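Local coordinates for protein LbaCas13a H328A (C2c2) (Lachnospiraceae bacterium NK4A179, PDB 5WLH) that binds and probably processes CRISPR precursor RNA and, guided by it, is thought to cleave target RNA as a type VI CRISPR nuclease, at residues 617-628 with 897-908. Residues are numbered along the deposited sequence; the frame is centred on the assembly and turned at random.
Sequences GKWNKELISAMF and VAGSSELQKWYI
A helix-helix packing of Trp619, Ile624 and Phe628 on Gln904 and Tyr907 joins two helices that probably belong to the first HEPN nuclease domain, brought together across a long insertion, about 14 Å (nearest atoms) from the bound RNA. Helices 621-628 and 901-908 cross at 57°, their axes 10.3 Å apart. Asn620 and Ser900 are their N-caps. The loop before the first helix is tied down too: Gly617 N donates to Ser901 OG at 2.8 Å.

Gln904 is the polar centre of a largely buried interface. Its chain runs extended beyond CG, which carries the amide across to the other helix. Trp619 NE1 meets Gln904 OE1 at 2.8 Å in a nearly straight bond, with the oxygen in the indole plane and the amide turned out of it. At the other end of the amide, Gln904 NE2 bonds to Val897 O and, weakly, to Lys621 O. Bonds at both ends of the amide fix its rotation. A leucine in place of Gln904 would probably leave the indole N-H of Trp619 without its acceptor and cut the tie to the end of helix 891-898. That end also packs closely, as Ser625 OG lies 3.1 Å from Ala898 CA.

Further along, the contact turns apolar. Ile624 CG2 touches Ile908 CG1 at 3.8 Å. With CG anti to the backbone N (chi1 180°), the Phe628 ring is carried toward the other helix, where it takes Val897 CG2 over one face. It turns an edge to the face of Tyr907 in a T-shaped stack, planes at 79°. Tyr907 OH reaches past the contact to Glu631, and Val966 of helix 960-974 also touches the tyrosine. Phe628 CD1 lies over the centre of the Tyr907 ring, 3.7 Å from Tyr907 CD1.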
# COMPACT_ATOMS: atom_id res chain seq x y z
N GLY A 617 13.39 -11.45 27.27
CA GLY A 617 14.48 -11.51 26.31
C GLY A 617 15.66 -12.30 26.85
O GLY A 617 16.06 -12.16 28.00
N LYS A 618 16.22 -13.16 25.98
CA LYS A 618 17.35 -14.00 26.35
C LYS A 618 18.67 -13.23 26.36
O LYS A 618 19.64 -13.71 26.97
CB LYS A 618 17.49 -15.17 25.37
CG LYS A 618 18.19 -14.80 24.07
CD LYS A 618 18.01 -15.86 22.99
CE LYS A 618 18.90 -17.07 23.23
NZ LYS A 618 20.21 -16.96 22.53
N TRP A 619 18.74 -12.09 25.70
CA TRP A 619 19.96 -11.31 25.62
C TRP A 619 20.26 -10.65 26.96
O TRP A 619 19.52 -10.78 27.94
CB TRP A 619 19.86 -10.25 24.52
CG TRP A 619 18.70 -9.32 24.74
CD1 TRP A 619 18.70 -8.14 25.44
CD2 TRP A 619 17.36 -9.49 24.24
NE1 TRP A 619 17.44 -7.58 25.42
CE2 TRP A 619 16.60 -8.39 24.70
CE3 TRP A 619 16.73 -10.47 23.46
CZ2 TRP A 619 15.25 -8.23 24.39
CZ3 TRP A 619 15.39 -10.31 23.16
CH2 TRP A 619 14.66 -9.20 23.62
N ASN A 620 21.35 -9.90 26.98
CA ASN A 620 21.76 -9.15 28.16
C ASN A 620 20.89 -7.90 28.25
O ASN A 620 21.23 -6.84 27.72
CB ASN A 620 23.23 -8.80 28.08
CG ASN A 620 23.77 -8.27 29.38
OD1 ASN A 620 23.03 -7.68 30.17
ND2 ASN A 620 25.06 -8.48 29.62
N LYS A 621 19.75 -8.02 28.94
CA LYS A 621 18.83 -6.89 29.03
C LYS A 621 19.46 -5.73 29.78
O LYS A 621 19.16 -4.57 29.49
CB LYS A 621 17.53 -7.30 29.73
CG LYS A 621 16.79 -8.46 29.07
CD LYS A 621 15.53 -8.79 29.87
CE LYS A 621 15.76 -8.61 31.37
NZ LYS A 621 15.18 -9.73 32.17
N GLU A 622 20.32 -6.02 30.76
CA GLU A 622 20.97 -4.94 31.48
C GLU A 622 21.88 -4.14 30.55
O GLU A 622 21.94 -2.92 30.64
CB GLU A 622 21.76 -5.50 32.67
CG GLU A 622 20.86 -6.05 33.78
CD GLU A 622 20.26 -7.42 33.44
OE1 GLU A 622 20.93 -8.24 32.78
OE2 GLU A 622 19.11 -7.67 33.85
N LEU A 623 22.58 -4.83 29.65
CA LEU A 623 23.45 -4.13 28.71
C LEU A 623 22.64 -3.22 27.79
O LEU A 623 22.91 -2.02 27.68
CB LEU A 623 24.27 -5.13 27.91
CG LEU A 623 25.04 -4.61 26.69
CD1 LEU A 623 26.03 -3.50 27.04
CD2 LEU A 623 25.72 -5.77 25.98
N ILE A 624 21.62 -3.78 27.13
CA ILE A 624 20.81 -3.00 26.20
C ILE A 624 20.15 -1.83 26.92
O ILE A 624 20.14 -0.70 26.42
CB ILE A 624 19.76 -3.90 25.51
CG1 ILE A 624 20.44 -5.10 24.83
CG2 ILE A 624 18.95 -3.09 24.48
CD1 ILE A 624 21.42 -4.72 23.74
N SER A 625 19.60 -2.08 28.11
CA SER A 625 18.97 -1.02 28.89
C SER A 625 19.97 0.07 29.26
O SER A 625 19.64 1.26 29.23
CB SER A 625 18.34 -1.61 30.15
OG SER A 625 18.02 -0.57 31.07
N ALA A 626 21.19 -0.31 29.64
CA ALA A 626 22.20 0.69 29.97
C ALA A 626 22.63 1.46 28.74
O ALA A 626 22.95 2.65 28.84
CB ALA A 626 23.41 0.02 30.64
N MET A 627 22.66 0.80 27.58
CA MET A 627 22.98 1.53 26.36
C MET A 627 21.88 2.52 26.01
O MET A 627 22.16 3.65 25.58
CB MET A 627 23.20 0.55 25.21
CG MET A 627 24.53 -0.16 25.26
SD MET A 627 24.76 -1.27 23.87
CE MET A 627 25.30 -0.15 22.57
N PHE A 628 20.62 2.13 26.21
CA PHE A 628 19.53 3.08 25.99
C PHE A 628 19.67 4.28 26.92
O PHE A 628 19.56 5.43 26.47
CB PHE A 628 18.17 2.42 26.21
CG PHE A 628 17.03 3.37 26.00
CD1 PHE A 628 16.64 3.75 24.72
CD2 PHE A 628 16.36 3.93 27.08
CE1 PHE A 628 15.60 4.63 24.53
CE2 PHE A 628 15.32 4.81 26.90
CZ PHE A 628 14.94 5.17 25.61
N VAL A 897 12.15 1.21 29.89
CA VAL A 897 12.95 0.39 28.97
C VAL A 897 13.77 -0.64 29.74
O VAL A 897 13.94 -1.77 29.29
CB VAL A 897 13.84 1.28 28.10
CG1 VAL A 897 14.89 0.44 27.34
CG2 VAL A 897 12.97 2.05 27.13
N ALA A 898 14.27 -0.26 30.92
CA ALA A 898 15.04 -1.21 31.72
C ALA A 898 14.22 -2.46 32.03
O ALA A 898 14.74 -3.58 31.99
CB ALA A 898 15.51 -0.55 33.02
N GLY A 899 12.93 -2.29 32.30
CA GLY A 899 12.07 -3.40 32.66
C GLY A 899 11.26 -4.01 31.53
O GLY A 899 10.35 -4.81 31.81
N SER A 900 11.54 -3.67 30.27
CA SER A 900 10.75 -4.15 29.14
C SER A 900 11.66 -4.69 28.04
O SER A 900 12.31 -3.91 27.32
CB SER A 900 9.85 -3.03 28.60
OG SER A 900 9.19 -3.46 27.42
N SER A 901 11.67 -6.01 27.88
CA SER A 901 12.27 -6.62 26.70
C SER A 901 11.66 -6.09 25.40
O SER A 901 12.37 -5.90 24.41
CB SER A 901 12.10 -8.14 26.76
OG SER A 901 13.02 -8.71 27.67
N GLU A 902 10.35 -5.83 25.40
CA GLU A 902 9.71 -5.37 24.16
C GLU A 902 10.15 -3.96 23.79
O GLU A 902 10.41 -3.69 22.61
CB GLU A 902 8.19 -5.45 24.29
CG GLU A 902 7.45 -5.01 23.02
CD GLU A 902 7.57 -6.00 21.88
OE1 GLU A 902 7.95 -7.17 22.14
OE2 GLU A 902 7.28 -5.61 20.73
N LEU A 903 10.23 -3.05 24.77
CA LEU A 903 10.77 -1.73 24.46
C LEU A 903 12.21 -1.83 23.95
O LEU A 903 12.60 -1.12 23.02
CB LEU A 903 10.70 -0.81 25.68
CG LEU A 903 9.33 -0.20 25.95
CD1 LEU A 903 9.35 0.66 27.21
CD2 LEU A 903 8.80 0.62 24.74
N GLN A 904 13.00 -2.74 24.53
CA GLN A 904 14.37 -2.92 24.03
C GLN A 904 14.39 -3.35 22.57
O GLN A 904 15.27 -2.94 21.80
CB GLN A 904 15.11 -3.90 24.93
CG GLN A 904 15.32 -3.31 26.34
CD GLN A 904 16.08 -4.26 27.27
OE1 GLN A 904 16.62 -5.27 26.83
NE2 GLN A 904 16.07 -3.95 28.55
N LYS A 905 13.44 -4.18 22.16
CA LYS A 905 13.36 -4.57 20.75
C LYS A 905 13.08 -3.37 19.86
O LYS A 905 13.73 -3.19 18.82
CB LYS A 905 12.27 -5.61 20.53
CG LYS A 905 12.47 -6.95 21.21
CD LYS A 905 11.28 -7.81 20.79
CE LYS A 905 10.99 -8.89 21.79
NZ LYS A 905 9.72 -9.55 21.42
N TRP A 906 12.07 -2.57 20.20
CA TRP A 906 11.78 -1.38 19.39
C TRP A 906 12.99 -0.48 19.31
O TRP A 906 13.28 0.11 18.27
CB TRP A 906 10.60 -0.60 19.97
CG TRP A 906 9.31 -1.27 19.76
CD1 TRP A 906 8.62 -2.02 20.67
CD2 TRP A 906 8.53 -1.26 18.56
NE1 TRP A 906 7.45 -2.48 20.11
CE2 TRP A 906 7.37 -2.02 18.82
CE3 TRP A 906 8.70 -0.68 17.30
CZ2 TRP A 906 6.39 -2.23 17.85
CZ3 TRP A 906 7.71 -0.88 16.35
CH2 TRP A 906 6.57 -1.65 16.63
N TYR A 907 13.70 -0.35 20.43
CA TYR A 907 14.92 0.43 20.47
C TYR A 907 15.94 -0.07 19.47
O TYR A 907 16.37 0.67 18.57
CB TYR A 907 15.49 0.40 21.88
CG TYR A 907 16.85 1.03 22.01
CD1 TYR A 907 17.15 2.25 21.39
CD2 TYR A 907 17.83 0.42 22.78
CE1 TYR A 907 18.41 2.82 21.53
CE2 TYR A 907 19.08 0.98 22.92
CZ TYR A 907 19.37 2.18 22.31
OH TYR A 907 20.62 2.74 22.46
N ILE A 908 16.38 -1.32 19.62
CA ILE A 908 17.47 -1.82 18.78
C ILE A 908 17.05 -1.87 17.31
O ILE A 908 17.82 -1.50 16.43
CB ILE A 908 17.96 -3.18 19.28
CG1 ILE A 908 18.59 -3.02 20.67
CG2 ILE A 908 18.97 -3.80 18.31
CD1 ILE A 908 19.79 -2.03 20.68